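Local coordinates for maltose/maltodextrin-binding protein (Thermus thermophilus, PDB 2GH9) that binds maltotriose between its lobes as a periplasmic solute-binding protein, probably delivering the sugar to a membrane transporter, at residues A[295-307]-A[312-325]. Numbering follows the deposited sequence.
With GLC (alpha-D-glucopyranose), chain B.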
# COMPACT_ATOMS: atom_id res chain seq x y z
N ASN A 295 -14.92 -15.01 -1.24
CA ASN A 295 -13.54 -15.03 -0.76
C ASN A 295 -12.97 -13.63 -0.48
O ASN A 295 -12.24 -13.44 0.49
CB ASN A 295 -12.64 -15.82 -1.69
CG ASN A 295 -12.31 -17.19 -1.15
OD1 ASN A 295 -12.29 -17.40 0.07
ND2 ASN A 295 -12.05 -18.13 -2.02
N LEU A 296 -13.32 -12.65 -1.31
CA LEU A 296 -12.93 -11.27 -1.05
C LEU A 296 -13.48 -10.77 0.29
O LEU A 296 -12.76 -10.10 1.04
CB LEU A 296 -13.37 -10.36 -2.18
CG LEU A 296 -12.68 -10.58 -3.53
CD1 LEU A 296 -13.23 -9.58 -4.51
CD2 LEU A 296 -11.15 -10.48 -3.46
N VAL A 297 -14.74 -11.11 0.58
CA VAL A 297 -15.39 -10.75 1.84
C VAL A 297 -14.69 -11.45 3.00
O VAL A 297 -14.37 -10.80 3.99
CB VAL A 297 -16.94 -11.06 1.87
CG1 VAL A 297 -17.49 -10.95 3.30
CG2 VAL A 297 -17.72 -10.12 0.99
N ALA A 298 -14.43 -12.75 2.86
CA ALA A 298 -13.72 -13.52 3.87
C ALA A 298 -12.36 -12.90 4.19
O ALA A 298 -12.01 -12.72 5.35
CB ALA A 298 -13.54 -14.95 3.39
N PHE A 299 -11.62 -12.55 3.15
CA PHE A 299 -10.32 -11.93 3.36
C PHE A 299 -10.46 -10.62 4.15
O PHE A 299 -9.68 -10.37 5.04
CB PHE A 299 -9.62 -11.70 2.01
CG PHE A 299 -8.16 -11.33 2.11
CD1 PHE A 299 -7.22 -12.28 2.52
CD2 PHE A 299 -7.72 -10.06 1.77
CE1 PHE A 299 -5.88 -11.97 2.58
CE2 PHE A 299 -6.33 -9.74 1.83
CZ PHE A 299 -5.43 -10.68 2.21
N ASN A 300 -11.46 -9.79 3.84
CA ASN A 300 -11.67 -8.54 4.57
C ASN A 300 -11.96 -8.82 6.03
O ASN A 300 -11.47 -8.14 6.92
CB ASN A 300 -12.80 -7.72 3.95
CG ASN A 300 -13.17 -6.48 4.79
OD1 ASN A 300 -14.05 -6.54 5.62
ND2 ASN A 300 -12.44 -5.38 4.60
N GLN A 301 -12.77 -9.85 6.27
CA GLN A 301 -13.19 -10.17 7.62
C GLN A 301 -12.03 -10.69 8.44
O GLN A 301 -11.88 -10.30 9.59
CB GLN A 301 -14.39 -11.12 7.60
CG GLN A 301 -15.63 -10.46 6.98
CD GLN A 301 -16.03 -9.18 7.71
OE1 GLN A 301 -15.82 -8.06 7.21
NE2 GLN A 301 -16.62 -9.34 8.90
N ALA A 302 -11.16 -11.48 7.81
CA ALA A 302 -9.95 -12.00 8.46
C ALA A 302 -8.94 -10.89 8.77
O ALA A 302 -8.27 -10.91 9.83
CB ALA A 302 -9.29 -13.01 7.56
N GLY A 303 -8.83 -9.94 7.85
CA GLY A 303 -7.86 -8.86 7.94
C GLY A 303 -8.52 -7.49 7.89
O GLY A 303 -9.00 -6.98 8.92
N GLY A 304 -8.53 -6.89 6.71
CA GLY A 304 -9.21 -5.63 6.51
C GLY A 304 -9.10 -4.90 5.19
O GLY A 304 -9.67 -3.81 5.03
N ARG A 305 -8.37 -5.45 4.23
CA ARG A 305 -8.24 -4.80 2.91
C ARG A 305 -9.59 -4.85 2.19
O ARG A 305 -10.39 -5.76 2.40
CB ARG A 305 -7.16 -5.47 2.06
CG ARG A 305 -5.81 -5.56 2.75
CD ARG A 305 -4.79 -6.07 1.83
NE ARG A 305 -3.72 -6.80 2.50
CZ ARG A 305 -2.43 -6.66 2.25
NH1 ARG A 305 -2.00 -5.79 1.33
NH2 ARG A 305 -1.56 -7.39 2.90
N ILE A 306 -9.86 -3.84 1.40
CA ILE A 306 -11.23 -3.59 0.91
C ILE A 306 -11.43 -4.28 -0.44
O ILE A 306 -10.64 -4.07 -1.34
CB ILE A 306 -11.51 -2.08 0.79
CG1 ILE A 306 -11.13 -1.35 2.11
CG2 ILE A 306 -12.99 -1.78 0.38
CD1 ILE A 306 -11.66 -2.04 3.39
N PRO A 307 -12.48 -5.12 -0.58
CA PRO A 307 -12.75 -5.70 -1.92
C PRO A 307 -12.86 -4.68 -3.05
O PRO A 307 -13.39 -3.58 -2.85
CB PRO A 307 -14.10 -6.41 -1.72
CG PRO A 307 -14.08 -6.79 -0.27
CD PRO A 307 -13.42 -5.62 0.43
N ALA A 312 -19.30 -7.15 -3.69
CA ALA A 312 -18.78 -7.47 -2.37
C ALA A 312 -18.67 -6.24 -1.46
O ALA A 312 -18.94 -6.34 -0.26
CB ALA A 312 -17.42 -8.19 -2.50
N VAL A 313 -18.30 -5.09 -2.02
CA VAL A 313 -18.20 -3.84 -1.24
C VAL A 313 -19.55 -3.39 -0.65
O VAL A 313 -19.63 -3.03 0.54
CB VAL A 313 -17.58 -2.68 -2.07
CG1 VAL A 313 -18.28 -1.36 -1.79
CG2 VAL A 313 -16.10 -2.55 -1.79
N LYS A 314 -20.59 -3.38 -1.48
CA LYS A 314 -21.94 -3.01 -1.03
C LYS A 314 -22.40 -3.95 0.08
O LYS A 314 -23.05 -3.53 1.02
CB LYS A 314 -22.94 -3.07 -2.20
CG LYS A 314 -24.31 -2.51 -1.88
CD LYS A 314 -25.31 -2.88 -2.96
CE LYS A 314 -26.56 -2.00 -2.93
NZ LYS A 314 -27.38 -2.12 -4.19
N GLN A 315 -22.03 -5.22 -0.05
CA GLN A 315 -22.36 -6.22 0.96
C GLN A 315 -21.77 -5.84 2.34
O GLN A 315 -22.43 -6.01 3.37
CB GLN A 315 -21.88 -7.59 0.49
CG GLN A 315 -22.18 -8.73 1.46
CD GLN A 315 -21.71 -10.07 0.94
OE1 GLN A 315 -21.62 -10.29 -0.29
NE2 GLN A 315 -21.41 -10.98 1.86
N LEU A 316 -20.56 -5.28 2.34
CA LEU A 316 -19.92 -4.85 3.58
C LEU A 316 -20.07 -3.35 3.87
O LEU A 316 -19.30 -2.78 4.64
CB LEU A 316 -18.42 -5.22 3.53
CG LEU A 316 -18.05 -6.69 3.44
CD1 LEU A 316 -16.56 -6.84 3.22
CD2 LEU A 316 -18.49 -7.43 4.72
N GLU A 317 -21.07 -2.72 3.27
CA GLU A 317 -21.22 -1.27 3.38
C GLU A 317 -21.20 -0.78 4.83
O GLU A 317 -20.67 0.30 5.11
CB GLU A 317 -22.52 -0.82 2.69
CG GLU A 317 -22.64 0.70 2.58
CD GLU A 317 -23.92 1.16 1.92
OE1 GLU A 317 -24.77 0.31 1.58
OE2 GLU A 317 -24.08 2.40 1.75
N LYS A 318 -21.75 -1.59 5.73
CA LYS A 318 -21.88 -1.26 7.14
C LYS A 318 -20.76 -1.81 8.02
O LYS A 318 -20.71 -1.50 9.20
CB LYS A 318 -23.23 -1.74 7.70
CG LYS A 318 -24.42 -1.01 7.13
CD LYS A 318 -25.69 -1.39 7.89
CE LYS A 318 -26.89 -0.59 7.41
NZ LYS A 318 -28.03 -0.62 8.40
N ASP A 319 -19.88 -2.65 7.46
CA ASP A 319 -18.69 -3.07 8.19
C ASP A 319 -17.88 -1.82 8.56
O ASP A 319 -17.72 -0.92 7.74
CB ASP A 319 -17.85 -4.09 7.40
CG ASP A 319 -16.61 -4.52 8.16
OD1 ASP A 319 -16.65 -5.53 8.89
OD2 ASP A 319 -15.58 -3.82 8.06
N PRO A 320 -17.41 -1.76 9.81
CA PRO A 320 -16.67 -0.60 10.31
C PRO A 320 -15.38 -0.25 9.54
O PRO A 320 -15.08 0.93 9.35
CB PRO A 320 -16.32 -1.03 11.73
CG PRO A 320 -17.33 -2.02 12.08
CD PRO A 320 -17.59 -2.77 10.85
N VAL A 321 -14.64 -1.28 9.14
CA VAL A 321 -13.41 -1.12 8.36
C VAL A 321 -13.74 -0.60 6.97
O VAL A 321 -13.08 0.32 6.48
CB VAL A 321 -12.60 -2.46 8.27
CG1 VAL A 321 -11.37 -2.31 7.36
CG2 VAL A 321 -12.17 -2.92 9.63
N VAL A 322 -14.77 -1.15 6.34
CA VAL A 322 -15.15 -0.72 5.00
C VAL A 322 -15.70 0.71 5.04
O VAL A 322 -15.28 1.54 4.25
CB VAL A 322 -16.14 -1.71 4.33
CG1 VAL A 322 -16.63 -1.19 2.96
CG2 VAL A 322 -15.48 -3.05 4.17
N ALA A 323 -16.60 1.00 5.98
CA ALA A 323 -17.13 2.37 6.17
C ALA A 323 -16.01 3.39 6.47
O ALA A 323 -16.01 4.50 5.92
CB ALA A 323 -18.17 2.40 7.29
N GLY A 324 -15.06 2.99 7.32
CA GLY A 324 -13.92 3.84 7.64
C GLY A 324 -13.07 4.18 6.42
O GLY A 324 -12.79 5.34 6.13
N PHE A 325 -12.67 3.17 5.67
CA PHE A 325 -11.87 3.43 4.47
C PHE A 325 -12.61 4.07 3.30
O PHE A 325 -11.97 4.73 2.45
CB PHE A 325 -11.09 2.18 4.05
CG PHE A 325 -9.89 1.92 4.89
CD1 PHE A 325 -8.71 2.63 4.67
CD2 PHE A 325 -9.93 1.02 5.93
CE1 PHE A 325 -7.60 2.43 5.46
CE2 PHE A 325 -8.82 0.81 6.72
CZ PHE A 325 -7.66 1.53 6.48
C1 GLC B . 3.26 -6.44 4.57
C2 GLC B . 1.87 -6.17 3.99
C3 GLC B . 1.98 -5.18 2.85
C4 GLC B . 2.65 -3.89 3.35
C5 GLC B . 4.04 -4.18 3.94
C6 GLC B . 4.64 -2.93 4.61
O1 GLC B . 4.01 -7.17 3.60
O2 GLC B . 1.24 -7.40 3.57
O3 GLC B . 0.70 -4.90 2.26
O4 GLC B . 2.89 -3.04 2.24
O5 GLC B . 3.93 -5.22 4.91
O6 GLC B . 5.91 -3.21 5.22
O HOH W 1 -13.16 -5.73 8.12
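Asn300, near the end of helix 293-302, meets Leu316 and Val322 in a lobe of the periplasmic binding protein fold, where strand 306-307 follows that helix and helices 310-315 and 320-326 cover both. Its side chain can be followed outward. CG stands anti to the backbone N (chi1 173°), which sends the amide toward 312-325. CB lies 3.9 Å from Leu316 CD1, and CG rests against the same methyl. At the tip, ND2 passes Val322 CG2 and donates to Arg305 O at 3.0 Å, a nearly straight bond (167°) with the acceptor in the amide plane, although the donor sits well above the carbonyl plane. OD1 also presses on Leu316 CD1 (3.5 Å). Water 1 lies within hydrogen-bonding distance of Asn300 OD1 (2.8 Å) and of Asp319 OD2 (3.1 Å) and can donate to either, a bridge that may be shared with further acceptors. Asp319 N-caps helix 320-326, its OD2 taking Val322 N through the anti lone pair. Apolar side chains add to the contact: Ile306 CD1 reaches Val321 CG1 and Val322 CG2, each at 4.0 Å, while Ala312 CB fits against Pro307 CB and Val297 CG2. The side chain of the adjoining Arg305 leaves the backbone away from 312-325 and is salt-bridged to Glu13 and Glu113. Its NH1 donates to glucose O3, and NH2 to glucose O2 at 2.9 Å, in the guanidinium plane.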